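Local coordinates for ankyrin repeat domain protein (Legionella pneumophila subsp. pneumophila, PDB 6MCA) that serves as a bacterial effector that interacts with the host LARP7 component of the 7SK snRNP complex and combines ankyrin repeats with a cysteine protease-like fold, at residues A[123-128]-A[138-143]; A[264-269]-A[345-350]; A[278-283]-A[349-354]. One frame throughout, in Å; residues are numbered along the deposited sequence.

Contact 1 (A[123-128]-A[138-143]); sequences CVLVYP and QLLYHH
Leu140 is carried toward 123-128 by a first torsion that sets CG opposite its own carbonyl carbon (chi1 -69°) and an extended second one (chi2 166°), so that CD1 leads and wedges between Val124 and Leu125. In Leu125 the second torsion (chi2 173°) extends the CD1 branch toward Tyr141 and leaves CD2 to meet Leu140 CD1 at 3.7 Å, the two leucines sliding past one another in opposite senses. Val124 comes in from another side: its CG1 branch rests against the fork of Leu140, 3.9 Å from CD1 and 4.0 Å from CD2. Pro128, one turn further along, adds a more distant touch, CG to Leu140 CD1 at 4.4 Å. The contact is apolar throughout, and it joins the lead-in of the first helix to the second; the pair, 126-131 followed by 134-142, forms the helix-turn-helix hairpin characteristic of the ankyrin fold, within the ankyrin-repeat region of the chain. That lead-in is a type I turn from Cys123 to Val126, in which Cys123 SG accepts a weak capping bond from Leu125 N at 3.7 Å. At the border of the contact the side chains of Tyr141 and Leu125 cross at about a right angle, with Leu125 CD1 at the ring's edge, near its plane, 3.9 Å from Tyr141 CE1. Stacking continues on both flanks of the hairpin: Val124 and Pro128 pack on Val96 of helix 91-97, and Leu140 on Leu108 of helix 101-109, while Leu125 reaches Ala150 and Tyr141 reaches Leu147 of helix 147-162.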
ATOM      1  N   CYS A 123       0.745   9.758  -6.918  1.00 30.63           N
ATOM      2  CA  CYS A 123       0.785  11.211  -6.949  1.00 28.04           C
ATOM      3  C   CYS A 123       0.865  11.782  -5.533  1.00 20.67           C
ATOM      4  O   CYS A 123       0.823  11.061  -4.534  1.00 39.14           O
ATOM      5  CB  CYS A 123      -0.423  11.763  -7.703  1.00 32.72           C
ATOM      6  SG  CYS A 123      -1.994  11.668  -6.819  1.00 34.62           S
ATOM      7  N   VAL A 124       0.975  13.112  -5.456  1.00 19.27           N
ATOM      8  CA  VAL A 124       1.216  13.791  -4.185  1.00 23.80           C
ATOM      9  C   VAL A 124       0.050  13.605  -3.221  1.00 22.74           C
ATOM     10  O   VAL A 124       0.246  13.554  -2.001  1.00 24.28           O
ATOM     11  CB  VAL A 124       1.506  15.284  -4.450  1.00 27.24           C
ATOM     12  CG1 VAL A 124       1.696  16.048  -3.148  1.00 18.96           C
ATOM     13  CG2 VAL A 124       2.729  15.435  -5.342  1.00 30.55           C
ATOM     14  N   LEU A 125      -1.172  13.483  -3.742  1.00 26.18           N
ATOM     15  CA  LEU A 125      -2.365  13.446  -2.903  1.00 28.22           C
ATOM     16  C   LEU A 125      -2.644  12.081  -2.283  1.00 24.13           C
ATOM     17  O   LEU A 125      -3.478  12.001  -1.377  1.00 29.97           O
ATOM     18  CB  LEU A 125      -3.589  13.873  -3.718  1.00 20.07           C
ATOM     19  CG  LEU A 125      -3.971  15.353  -3.756  1.00 33.60           C
ATOM     20  CD1 LEU A 125      -5.096  15.568  -4.754  1.00 31.91           C
ATOM     21  CD2 LEU A 125      -4.376  15.845  -2.377  1.00 20.72           C
ATOM     22  N   VAL A 126      -1.972  11.020  -2.736  1.00 19.54           N
ATOM     23  CA  VAL A 126      -2.387   9.659  -2.389  1.00 28.90           C
ATOM     24  C   VAL A 126      -2.330   9.437  -0.881  1.00 24.57           C
ATOM     25  O   VAL A 126      -3.304   8.987  -0.263  1.00 29.43           O
ATOM     26  CB  VAL A 126      -1.527   8.629  -3.143  1.00 26.74           C
ATOM     27  CG1 VAL A 126      -1.696   7.246  -2.531  1.00 27.82           C
ATOM     28  CG2 VAL A 126      -1.895   8.614  -4.618  1.00 25.12           C
ATOM     29  N   TYR A 127      -1.190   9.741  -0.267  1.00 22.96           N
ATOM     30  CA  TYR A 127      -1.015   9.453   1.152  1.00 25.12           C
ATOM     31  C   TYR A 127      -1.865  10.366   2.036  1.00 27.84           C
ATOM     32  O   TYR A 127      -2.460   9.876   3.005  1.00 33.02           O
ATOM     33  CB  TYR A 127       0.464   9.538   1.539  1.00 15.68           C
ATOM     34  CG  TYR A 127       1.238   8.296   1.162  1.00 28.55           C
ATOM     35  CD1 TYR A 127       0.950   7.071   1.751  1.00 28.35           C
ATOM     36  CD2 TYR A 127       2.247   8.343   0.208  1.00 20.65           C
ATOM     37  CE1 TYR A 127       1.647   5.930   1.407  1.00 26.80           C
ATOM     38  CE2 TYR A 127       2.951   7.206  -0.142  1.00 43.23           C
ATOM     39  CZ  TYR A 127       2.647   6.003   0.460  1.00 29.31           C
ATOM     40  OH  TYR A 127       3.345   4.868   0.113  1.00 27.08           O
ATOM     41  N   PRO A 128      -1.954  11.676   1.771  1.00 40.92           N
ATOM     42  CA  PRO A 128      -2.901  12.490   2.552  1.00 26.46           C
ATOM     43  C   PRO A 128      -4.346  12.049   2.393  1.00 26.27           C
ATOM     44  O   PRO A 128      -5.122  12.153   3.350  1.00 27.37           O
ATOM     45  CB  PRO A 128      -2.678  13.913   2.018  1.00 33.28           C
ATOM     46  CG  PRO A 128      -1.904  13.758   0.760  1.00 28.43           C
ATOM     47  CD  PRO A 128      -1.089  12.525   0.934  1.00 22.85           C
ATOM     48  N   GLN A 138      -6.439  20.311   1.331  1.00 24.99           N
ATOM     49  CA  GLN A 138      -7.007  21.570   0.862  1.00 37.32           C
ATOM     50  C   GLN A 138      -5.920  22.513   0.363  1.00 35.60           C
ATOM     51  O   GLN A 138      -6.126  23.247  -0.610  1.00 31.99           O
ATOM     52  CB  GLN A 138      -7.822  22.224   1.976  1.00 31.90           C
ATOM     53  CG  GLN A 138      -9.115  21.494   2.288  1.00 36.28           C
ATOM     54  CD  GLN A 138      -9.765  21.976   3.567  1.00 46.87           C
ATOM     55  OE1 GLN A 138      -9.211  22.812   4.281  1.00 55.14           O
ATOM     56  NE2 GLN A 138     -10.945  21.447   3.866  1.00 44.53           N
ATOM     57  N   LEU A 139      -4.755  22.505   1.018  1.00 35.27           N
ATOM     58  CA  LEU A 139      -3.632  23.294   0.522  1.00 23.45           C
ATOM     59  C   LEU A 139      -3.225  22.847  -0.877  1.00 29.05           C
ATOM     60  O   LEU A 139      -2.930  23.680  -1.742  1.00 36.81           O
ATOM     61  CB  LEU A 139      -2.448  23.191   1.486  1.00 35.66           C
ATOM     62  CG  LEU A 139      -1.166  23.929   1.089  1.00 41.34           C
ATOM     63  CD1 LEU A 139      -1.457  25.376   0.709  1.00 28.58           C
ATOM     64  CD2 LEU A 139      -0.141  23.860   2.210  1.00 23.10           C
ATOM     65  N   LEU A 140      -3.215  21.534  -1.122  1.00 28.88           N
ATOM     66  CA  LEU A 140      -2.877  21.037  -2.452  1.00 27.22           C
ATOM     67  C   LEU A 140      -3.976  21.356  -3.460  1.00 36.08           C
ATOM     68  O   LEU A 140      -3.686  21.667  -4.622  1.00 31.72           O
ATOM     69  CB  LEU A 140      -2.609  19.533  -2.395  1.00 26.36           C
ATOM     70  CG  LEU A 140      -1.342  19.121  -1.642  1.00 33.96           C
ATOM     71  CD1 LEU A 140      -1.342  17.626  -1.353  1.00 22.95           C
ATOM     72  CD2 LEU A 140      -0.100  19.518  -2.424  1.00 25.01           C
ATOM     73  N   TYR A 141      -5.242  21.278  -3.037  1.00 28.35           N
ATOM     74  CA  TYR A 141      -6.352  21.664  -3.905  1.00 38.68           C
ATOM     75  C   TYR A 141      -6.212  23.112  -4.354  1.00 30.32           C
ATOM     76  O   TYR A 141      -6.398  23.433  -5.533  1.00 28.21           O
ATOM     77  CB  TYR A 141      -7.688  21.481  -3.183  1.00 29.66           C
ATOM     78  CG  TYR A 141      -8.046  20.065  -2.794  1.00 29.84           C
ATOM     79  CD1 TYR A 141      -7.536  18.975  -3.484  1.00 25.84           C
ATOM     80  CD2 TYR A 141      -8.911  19.824  -1.733  1.00 32.38           C
ATOM     81  CE1 TYR A 141      -7.874  17.681  -3.121  1.00 36.13           C
ATOM     82  CE2 TYR A 141      -9.252  18.540  -1.363  1.00 36.57           C
ATOM     83  CZ  TYR A 141      -8.732  17.472  -2.059  1.00 31.60           C
ATOM     84  OH  TYR A 141      -9.076  16.192  -1.689  1.00 32.40           O
ATOM     85  N   HIS A 142      -5.892  24.004  -3.412  1.00 32.35           N
ATOM     86  CA  HIS A 142      -5.803  25.427  -3.718  1.00 30.85           C
ATOM     87  C   HIS A 142      -4.734  25.717  -4.764  1.00 39.31           C
ATOM     88  O   HIS A 142      -4.841  26.704  -5.502  1.00 40.83           O
ATOM     89  CB  HIS A 142      -5.526  26.212  -2.434  1.00 32.25           C
ATOM     90  CG  HIS A 142      -5.307  27.676  -2.651  1.00 60.73           C
ATOM     91  ND1 HIS A 142      -4.221  28.350  -2.134  1.00 55.01           N
ATOM     92  CD2 HIS A 142      -6.037  28.599  -3.322  1.00 57.53           C
ATOM     93  CE1 HIS A 142      -4.290  29.623  -2.480  1.00 58.31           C
ATOM     94  NE2 HIS A 142      -5.382  29.800  -3.202  1.00 67.27           N
ATOM     95  N   HIS A 143      -3.710  24.872  -4.854  1.00 34.92           N
ATOM     96  CA  HIS A 143      -2.619  25.072  -5.796  1.00 30.43           C
ATOM     97  C   HIS A 143      -2.726  24.177  -7.025  1.00 28.14           C
ATOM     98  O   HIS A 143      -1.792  24.140  -7.832  1.00 34.11           O
ATOM     99  CB  HIS A 143      -1.275  24.863  -5.095  1.00 26.73           C
ATOM    100  CG  HIS A 143      -0.876  26.004  -4.212  1.00 20.93           C
ATOM    101  ND1 HIS A 143      -0.182  27.099  -4.680  1.00 30.02           N
ATOM    102  CD2 HIS A 143      -1.084  26.226  -2.893  1.00 26.79           C
ATOM    103  CE1 HIS A 143       0.026  27.944  -3.686  1.00 26.47           C
ATOM    104  NE2 HIS A 143      -0.512  27.438  -2.591  1.00 40.59           N
TER

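Contact 2 (A[264-269]-A[345-350]); sequences RGHALC and GNCSWA
Gly265, at the turn before strand 266-273, faces Asn346 through a water rather than directly: the water donates to Gly265 O at 2.9 Å and accepts from Asn346 ND2 at 2.6 Å, and it also donates a longer bond to Ser348 OG. His266 comes next. Its ring slides past the Asn346 amide in the opposite sense, the two planes 43° apart, and although His266 ND1 lies 3.1 Å from Asn346 OD1 the angle is too poor for a hydrogen bond; ND1 is instead weakly bonded to Gly265 O. Cys347 approaches the same ring obliquely, its SG 4.2 Å from His266 CD2 and 4.6 Å from the ring centroid. A cysteine at the start of a helix placed beside a histidine on an antiparallel sheet is the arrangement familiar from papain-like and related cysteine proteases, consistent with the protease-like character of this domain; whether the pair is active here remains an open inference. Ala267 then supplies the one direct hydrogen bond between the segments, its N donating to Ser348 OG at 2.8 Å along a nearly straight line (167°). Methyl and methylene also meet, Ala267 CB lying against Ser348 CB, and Ser348 CA approaches Ala267 O in a CA-H...O contact. With CG of Asn346 opposite the backbone N (chi1 -165°), its OD1 is brought back to the helix start, where it accepts from Ser348 OG and caps the helix by accepting from Ser348 N; both donors reach that oxygen from one face of the amide plane. Three bonds therefore fix the serine hydroxyl, and the asparagine that positions it is steadied by the helix it caps. Phe186 packs on Ala267, Asn346 and Ser348 alike.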
ATOM      1  N   ARG A 264      14.155 -11.513   1.280  1.00 53.92           N
ATOM      2  CA  ARG A 264      14.088 -12.279   0.036  1.00 52.08           C
ATOM      3  C   ARG A 264      13.057 -11.693  -0.928  1.00 46.94           C
ATOM      4  O   ARG A 264      12.307 -12.422  -1.582  1.00 55.95           O
ATOM      5  CB  ARG A 264      13.784 -13.748   0.323  1.00 62.00           C
ATOM      6  CG  ARG A 264      14.945 -14.530   0.898  1.00 66.36           C
ATOM      7  CD  ARG A 264      14.491 -15.953   1.145  1.00 90.25           C
ATOM      8  NE  ARG A 264      14.750 -16.812  -0.003  1.00 99.42           N
ATOM      9  CZ  ARG A 264      14.373 -18.085  -0.069  1.00103.65           C
ATOM     10  NH1 ARG A 264      13.683 -18.627   0.930  1.00 98.38           N
ATOM     11  NH2 ARG A 264      14.644 -18.806  -1.149  1.00103.85           N
ATOM     12  N   GLY A 265      13.006 -10.366  -1.004  1.00 55.44           N
ATOM     13  CA  GLY A 265      12.071  -9.704  -1.890  1.00 51.60           C
ATOM     14  C   GLY A 265      10.621  -9.760  -1.470  1.00 65.71           C
ATOM     15  O   GLY A 265       9.750  -9.386  -2.261  1.00 58.28           O
ATOM     16  N   HIS A 266      10.329 -10.209  -0.250  1.00 49.48           N
ATOM     17  CA  HIS A 266       8.958 -10.321   0.224  1.00 49.88           C
ATOM     18  C   HIS A 266       8.819  -9.644   1.578  1.00 40.65           C
ATOM     19  O   HIS A 266       9.786  -9.517   2.333  1.00 48.19           O
ATOM     20  CB  HIS A 266       8.518 -11.787   0.334  1.00 50.49           C
ATOM     21  CG  HIS A 266       8.475 -12.506  -0.978  1.00 76.44           C
ATOM     22  ND1 HIS A 266       8.280 -11.854  -2.176  1.00 87.20           N
ATOM     23  CD2 HIS A 266       8.604 -13.819  -1.280  1.00 76.35           C
ATOM     24  CE1 HIS A 266       8.289 -12.735  -3.160  1.00 91.78           C
ATOM     25  NE2 HIS A 266       8.484 -13.934  -2.644  1.00 94.00           N
ATOM     26  N   ALA A 267       7.602  -9.212   1.883  1.00 47.83           N
ATOM     27  CA  ALA A 267       7.287  -8.628   3.179  1.00 41.00           C
ATOM     28  C   ALA A 267       6.622  -9.689   4.044  1.00 34.57           C
ATOM     29  O   ALA A 267       5.541 -10.183   3.708  1.00 43.64           O
ATOM     30  CB  ALA A 267       6.381  -7.407   3.029  1.00 37.77           C
ATOM     31  N   LEU A 268       7.276 -10.052   5.142  1.00 31.02           N
ATOM     32  CA  LEU A 268       6.658 -10.889   6.158  1.00 41.95           C
ATOM     33  C   LEU A 268       6.329 -10.017   7.361  1.00 32.70           C
ATOM     34  O   LEU A 268       6.895  -8.936   7.541  1.00 34.29           O
ATOM     35  CB  LEU A 268       7.564 -12.062   6.555  1.00 29.38           C
ATOM     36  CG  LEU A 268       8.914 -11.811   7.226  1.00 31.66           C
ATOM     37  CD1 LEU A 268       9.321 -13.041   8.017  1.00 39.40           C
ATOM     38  CD2 LEU A 268       9.977 -11.472   6.199  1.00 46.29           C
ATOM     39  N   CYS A 269       5.376 -10.462   8.171  1.00 23.60           N
ATOM     40  CA  CYS A 269       4.841  -9.596   9.212  1.00 22.50           C
ATOM     41  C   CYS A 269       5.030 -10.216  10.587  1.00 21.36           C
ATOM     42  O   CYS A 269       4.939 -11.434  10.750  1.00 32.40           O
ATOM     43  CB  CYS A 269       3.362  -9.295   8.962  1.00 38.00           C
ATOM     44  SG  CYS A 269       3.087  -8.199   7.550  1.00 40.69           S
ATOM     45  N   GLY A 345       3.036 -16.204  -6.905  1.00 65.17           N
ATOM     46  CA  GLY A 345       3.070 -14.757  -6.883  1.00 42.08           C
ATOM     47  C   GLY A 345       3.798 -14.194  -5.670  1.00 42.42           C
ATOM     48  O   GLY A 345       4.637 -14.845  -5.041  1.00 48.31           O
ATOM     49  N   ASN A 346       3.457 -12.948  -5.352  1.00 41.33           N
ATOM     50  CA  ASN A 346       4.042 -12.227  -4.229  1.00 37.96           C
ATOM     51  C   ASN A 346       3.075 -12.281  -3.052  1.00 47.91           C
ATOM     52  O   ASN A 346       1.917 -11.868  -3.175  1.00 40.04           O
ATOM     53  CB  ASN A 346       4.349 -10.780  -4.616  1.00 32.45           C
ATOM     54  CG  ASN A 346       5.284 -10.097  -3.638  1.00 47.37           C
ATOM     55  OD1 ASN A 346       5.494 -10.574  -2.521  1.00 49.28           O
ATOM     56  ND2 ASN A 346       5.852  -8.971  -4.053  1.00 37.47           N
ATOM     57  N   CYS A 347       3.553 -12.785  -1.917  1.00 48.59           N
ATOM     58  CA  CYS A 347       2.722 -12.998  -0.740  1.00 39.14           C
ATOM     59  C   CYS A 347       2.722 -11.816   0.221  1.00 30.06           C
ATOM     60  O   CYS A 347       2.091 -11.904   1.280  1.00 31.52           O
ATOM     61  CB  CYS A 347       3.188 -14.252   0.006  1.00 26.77           C
ATOM     62  SG  CYS A 347       4.887 -14.138   0.619  1.00 38.70           S
ATOM     63  N   SER A 348       3.412 -10.723  -0.117  1.00 25.50           N
ATOM     64  CA  SER A 348       3.528  -9.597   0.807  1.00 33.73           C
ATOM     65  C   SER A 348       2.158  -9.029   1.161  1.00 30.48           C
ATOM     66  O   SER A 348       1.859  -8.781   2.338  1.00 30.87           O
ATOM     67  CB  SER A 348       4.420  -8.517   0.195  1.00 35.72           C
ATOM     68  OG  SER A 348       5.674  -9.048  -0.195  1.00 36.09           O
ATOM     69  N   TRP A 349       1.312  -8.816   0.151  1.00 22.86           N
ATOM     70  CA  TRP A 349      -0.028  -8.294   0.401  1.00 21.80           C
ATOM     71  C   TRP A 349      -0.809  -9.213   1.329  1.00 26.26           C
ATOM     72  O   TRP A 349      -1.407  -8.756   2.310  1.00 29.00           O
ATOM     73  CB  TRP A 349      -0.774  -8.105  -0.920  1.00 23.54           C
ATOM     74  CG  TRP A 349      -2.220  -7.755  -0.734  1.00 34.54           C
ATOM     75  CD1 TRP A 349      -3.277  -8.620  -0.705  1.00 25.73           C
ATOM     76  CD2 TRP A 349      -2.770  -6.445  -0.544  1.00 30.21           C
ATOM     77  NE1 TRP A 349      -4.449  -7.929  -0.512  1.00 30.14           N
ATOM     78  CE2 TRP A 349      -4.164  -6.592  -0.409  1.00 30.48           C
ATOM     79  CE3 TRP A 349      -2.217  -5.162  -0.477  1.00 31.70           C
ATOM     80  CZ2 TRP A 349      -5.014  -5.506  -0.212  1.00 21.13           C
ATOM     81  CZ3 TRP A 349      -3.063  -4.084  -0.280  1.00 30.34           C
ATOM     82  CH2 TRP A 349      -4.446  -4.263  -0.150  1.00 24.47           C
ATOM     83  N   ALA A 350      -0.812 -10.516   1.035  1.00 19.12           N
ATOM     84  CA  ALA A 350      -1.531 -11.466   1.877  1.00 20.42           C
ATOM     85  C   ALA A 350      -0.952 -11.505   3.285  1.00 21.79           C
ATOM     86  O   ALA A 350      -1.693 -11.644   4.267  1.00 21.38           O
ATOM     87  CB  ALA A 350      -1.499 -12.857   1.243  1.00 22.30           C
TER
HETATM   88  O   HOH W   1       7.455  -7.643  -2.448  1.00 45.02           O

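Contact 3 (A[278-283]-A[349-354]); sequences AKIDRG and WANVQA
Helix 348-353, the short helix that follows Cys347, is docked here onto the outgoing end of strand 276-280, the middle strand of the five-stranded antiparallel sheet, with Arg282 and Asn351 carrying the polar part of the contact. Asn351 OD1 accepts from Arg282 N at 2.7 Å in a nearly straight bond (167°), the donor only slightly tilted from the amide plane. The same oxygen lies alongside the first part of the arginine chain, 3.2 Å from Arg282 CG. Beyond it the chain bends at chi3 (70°), which swings the guanidinium back over the helix: Arg282 NH2 donates to Ala350 O at 3.1 Å, and Ala350 CB lies over one face of the group. Ala350 O thus has two donors on opposite faces of its plane, the arginine and Ala354 N, four residues on. A helix that begins just after the cysteine and lies against an antiparallel sheet is consistent with the cysteine protease-like character of this protein. Asp281 OD1 closes an Asx turn by accepting from Gly283 N at 3.2 Å, shaping the chain just after the strand. Farther along 349-354 the contact becomes apolar, as Ile280 CG2 meets Ala354 CB at 3.7 Å. Ile280 also packs on Val355 and Val358 of helix 355-364. The guanidinium has further partners outside the two segments: NE with Ser340 O, NH2 also with Tyr380 OH, and NH1 with a glycerol probably from the crystallisation liquor. Asn351 ND2 likewise has its own acceptor, Ala267 O of the neighbouring strand.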
ATOM      1  N   ALA A 278       4.154 -13.062  17.117  1.00 20.47           N
ATOM      2  CA  ALA A 278       3.558 -13.819  16.026  1.00 16.88           C
ATOM      3  C   ALA A 278       4.306 -13.543  14.736  1.00 23.94           C
ATOM      4  O   ALA A 278       4.579 -12.383  14.411  1.00 23.46           O
ATOM      5  CB  ALA A 278       2.076 -13.475  15.849  1.00 15.32           C
ATOM      6  N   LYS A 279       4.619 -14.610  14.009  1.00 22.80           N
ATOM      7  CA  LYS A 279       5.224 -14.526  12.689  1.00 22.69           C
ATOM      8  C   LYS A 279       4.208 -14.962  11.642  1.00 22.33           C
ATOM      9  O   LYS A 279       3.564 -16.013  11.788  1.00 19.74           O
ATOM     10  CB  LYS A 279       6.487 -15.386  12.596  1.00 21.42           C
ATOM     11  CG  LYS A 279       7.154 -15.334  11.229  1.00 21.21           C
ATOM     12  CD  LYS A 279       8.549 -15.931  11.257  1.00 34.92           C
ATOM     13  CE  LYS A 279       8.508 -17.407  11.599  1.00 33.90           C
ATOM     14  NZ  LYS A 279       9.848 -18.042  11.460  1.00 36.89           N
ATOM     15  N   ILE A 280       4.075 -14.148  10.596  1.00 21.61           N
ATOM     16  CA  ILE A 280       3.145 -14.358   9.498  1.00 16.86           C
ATOM     17  C   ILE A 280       3.961 -14.340   8.214  1.00 21.95           C
ATOM     18  O   ILE A 280       4.544 -13.305   7.851  1.00 26.33           O
ATOM     19  CB  ILE A 280       2.047 -13.287   9.457  1.00 16.88           C
ATOM     20  CG1 ILE A 280       1.358 -13.170  10.818  1.00 18.40           C
ATOM     21  CG2 ILE A 280       1.049 -13.594   8.351  1.00 13.49           C
ATOM     22  CD1 ILE A 280       0.583 -11.884  10.995  1.00 19.91           C
ATOM     23  N   ASP A 281       4.008 -15.487   7.534  1.00 18.42           N
ATOM     24  CA  ASP A 281       4.665 -15.610   6.234  1.00 23.78           C
ATOM     25  C   ASP A 281       3.922 -16.707   5.476  1.00 27.17           C
ATOM     26  O   ASP A 281       4.157 -17.896   5.711  1.00 26.25           O
ATOM     27  CB  ASP A 281       6.146 -15.933   6.385  1.00 17.62           C
ATOM     28  CG  ASP A 281       6.882 -15.937   5.056  1.00 37.00           C
ATOM     29  OD1 ASP A 281       6.254 -15.633   4.018  1.00 31.73           O
ATOM     30  OD2 ASP A 281       8.093 -16.243   5.049  1.00 46.68           O
ATOM     31  N   ARG A 282       3.027 -16.299   4.580  1.00 24.03           N
ATOM     32  CA  ARG A 282       2.192 -17.227   3.829  1.00 24.97           C
ATOM     33  C   ARG A 282       2.862 -17.727   2.555  1.00 31.31           C
ATOM     34  O   ARG A 282       2.216 -18.420   1.762  1.00 30.28           O
ATOM     35  CB  ARG A 282       0.855 -16.563   3.489  1.00 28.37           C
ATOM     36  CG  ARG A 282       0.141 -15.980   4.696  1.00 35.60           C
ATOM     37  CD  ARG A 282      -1.001 -15.065   4.284  1.00 24.22           C
ATOM     38  NE  ARG A 282      -2.119 -15.806   3.706  1.00 31.00           N
ATOM     39  CZ  ARG A 282      -3.337 -15.302   3.533  1.00 33.20           C
ATOM     40  NH1 ARG A 282      -4.295 -16.048   3.002  1.00 27.44           N
ATOM     41  NH2 ARG A 282      -3.598 -14.055   3.898  1.00 24.84           N
ATOM     42  N   GLY A 283       4.135 -17.400   2.345  1.00 31.60           N
ATOM     43  CA  GLY A 283       4.832 -17.810   1.143  1.00 36.42           C
ATOM     44  C   GLY A 283       5.496 -19.169   1.248  1.00 52.75           C
ATOM     45  O   GLY A 283       4.939 -20.096   1.845  1.00 34.01           O
ATOM     46  N   TRP A 349       1.312  -8.816   0.151  1.00 22.86           N
ATOM     47  CA  TRP A 349      -0.028  -8.294   0.401  1.00 21.80           C
ATOM     48  C   TRP A 349      -0.809  -9.213   1.329  1.00 26.26           C
ATOM     49  O   TRP A 349      -1.407  -8.756   2.310  1.00 29.00           O
ATOM     50  CB  TRP A 349      -0.774  -8.105  -0.920  1.00 23.54           C
ATOM     51  CG  TRP A 349      -2.220  -7.755  -0.734  1.00 34.54           C
ATOM     52  CD1 TRP A 349      -3.277  -8.620  -0.705  1.00 25.73           C
ATOM     53  CD2 TRP A 349      -2.770  -6.445  -0.544  1.00 30.21           C
ATOM     54  NE1 TRP A 349      -4.449  -7.929  -0.512  1.00 30.14           N
ATOM     55  CE2 TRP A 349      -4.164  -6.592  -0.409  1.00 30.48           C
ATOM     56  CE3 TRP A 349      -2.217  -5.162  -0.477  1.00 31.70           C
ATOM     57  CZ2 TRP A 349      -5.014  -5.506  -0.212  1.00 21.13           C
ATOM     58  CZ3 TRP A 349      -3.063  -4.084  -0.280  1.00 30.34           C
ATOM     59  CH2 TRP A 349      -4.446  -4.263  -0.150  1.00 24.47           C
ATOM     60  N   ALA A 350      -0.812 -10.516   1.035  1.00 19.12           N
ATOM     61  CA  ALA A 350      -1.531 -11.466   1.877  1.00 20.42           C
ATOM     62  C   ALA A 350      -0.952 -11.505   3.285  1.00 21.79           C
ATOM     63  O   ALA A 350      -1.693 -11.644   4.267  1.00 21.38           O
ATOM     64  CB  ALA A 350      -1.499 -12.857   1.243  1.00 22.30           C
ATOM     65  N   ASN A 351       0.373 -11.379   3.404  1.00 19.94           N
ATOM     66  CA  ASN A 351       0.997 -11.356   4.722  1.00 26.54           C
ATOM     67  C   ASN A 351       0.522 -10.159   5.533  1.00 24.72           C
ATOM     68  O   ASN A 351       0.260 -10.280   6.736  1.00 17.85           O
ATOM     69  CB  ASN A 351       2.521 -11.341   4.587  1.00 26.68           C
ATOM     70  CG  ASN A 351       3.085 -12.692   4.189  1.00 27.86           C
ATOM     71  OD1 ASN A 351       2.400 -13.711   4.268  1.00 30.26           O
ATOM     72  ND2 ASN A 351       4.342 -12.704   3.761  1.00 27.85           N
ATOM     73  N   VAL A 352       0.400  -8.994   4.893  1.00 33.46           N
ATOM     74  CA  VAL A 352      -0.092  -7.820   5.610  1.00 25.56           C
ATOM     75  C   VAL A 352      -1.568  -7.984   5.959  1.00 31.30           C
ATOM     76  O   VAL A 352      -2.002  -7.609   7.055  1.00 22.33           O
ATOM     77  CB  VAL A 352       0.162  -6.541   4.793  1.00 29.64           C
ATOM     78  CG1 VAL A 352      -0.359  -5.325   5.545  1.00 16.72           C
ATOM     79  CG2 VAL A 352       1.646  -6.387   4.499  1.00 16.42           C
ATOM     80  N   GLN A 353      -2.360  -8.549   5.042  1.00 19.89           N
ATOM     81  CA  GLN A 353      -3.779  -8.758   5.325  1.00 17.70           C
ATOM     82  C   GLN A 353      -3.976  -9.679   6.522  1.00 28.39           C
ATOM     83  O   GLN A 353      -4.849  -9.439   7.364  1.00 22.19           O
ATOM     84  CB  GLN A 353      -4.501  -9.337   4.104  1.00 23.53           C
ATOM     85  CG  GLN A 353      -4.380  -8.534   2.822  1.00 31.06           C
ATOM     86  CD  GLN A 353      -4.572  -7.048   3.033  1.00 31.84           C
ATOM     87  OE1 GLN A 353      -5.646  -6.599   3.435  1.00 34.03           O
ATOM     88  NE2 GLN A 353      -3.530  -6.275   2.757  1.00 23.04           N
ATOM     89  N   ALA A 354      -3.169 -10.739   6.617  1.00 23.97           N
ATOM     90  CA  ALA A 354      -3.328 -11.716   7.688  1.00 17.98           C
ATOM     91  C   ALA A 354      -3.038 -11.144   9.069  1.00 17.64           C
ATOM     92  O   ALA A 354      -3.327 -11.814  10.065  1.00 20.21           O
ATOM     93  CB  ALA A 354      -2.426 -12.925   7.434  1.00 23.81           C
TER

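Contact 1 comes first along the chain and stands apart, its centre 30 Å from that of contact 2 and 32 Å from that of contact 3, with nearest atoms about 11 Å away in either case. Helix 147-162 spans the difference: it touches Cys123 and Leu125 at one end, and Trp349, shared by contacts 2 and 3, packs on its Leu158. Those two contacts have centres 7 Å apart. Both end on helix 348-353, and they reach successive strands, 266-273 and 276-280, which are neighbours in one sheet and paired by a backbone bond from Ile280 N to Cys269 O. The ankyrin-repeat region and the probably protease-like part therefore connect through helix 147-162, though their contacts do not touch.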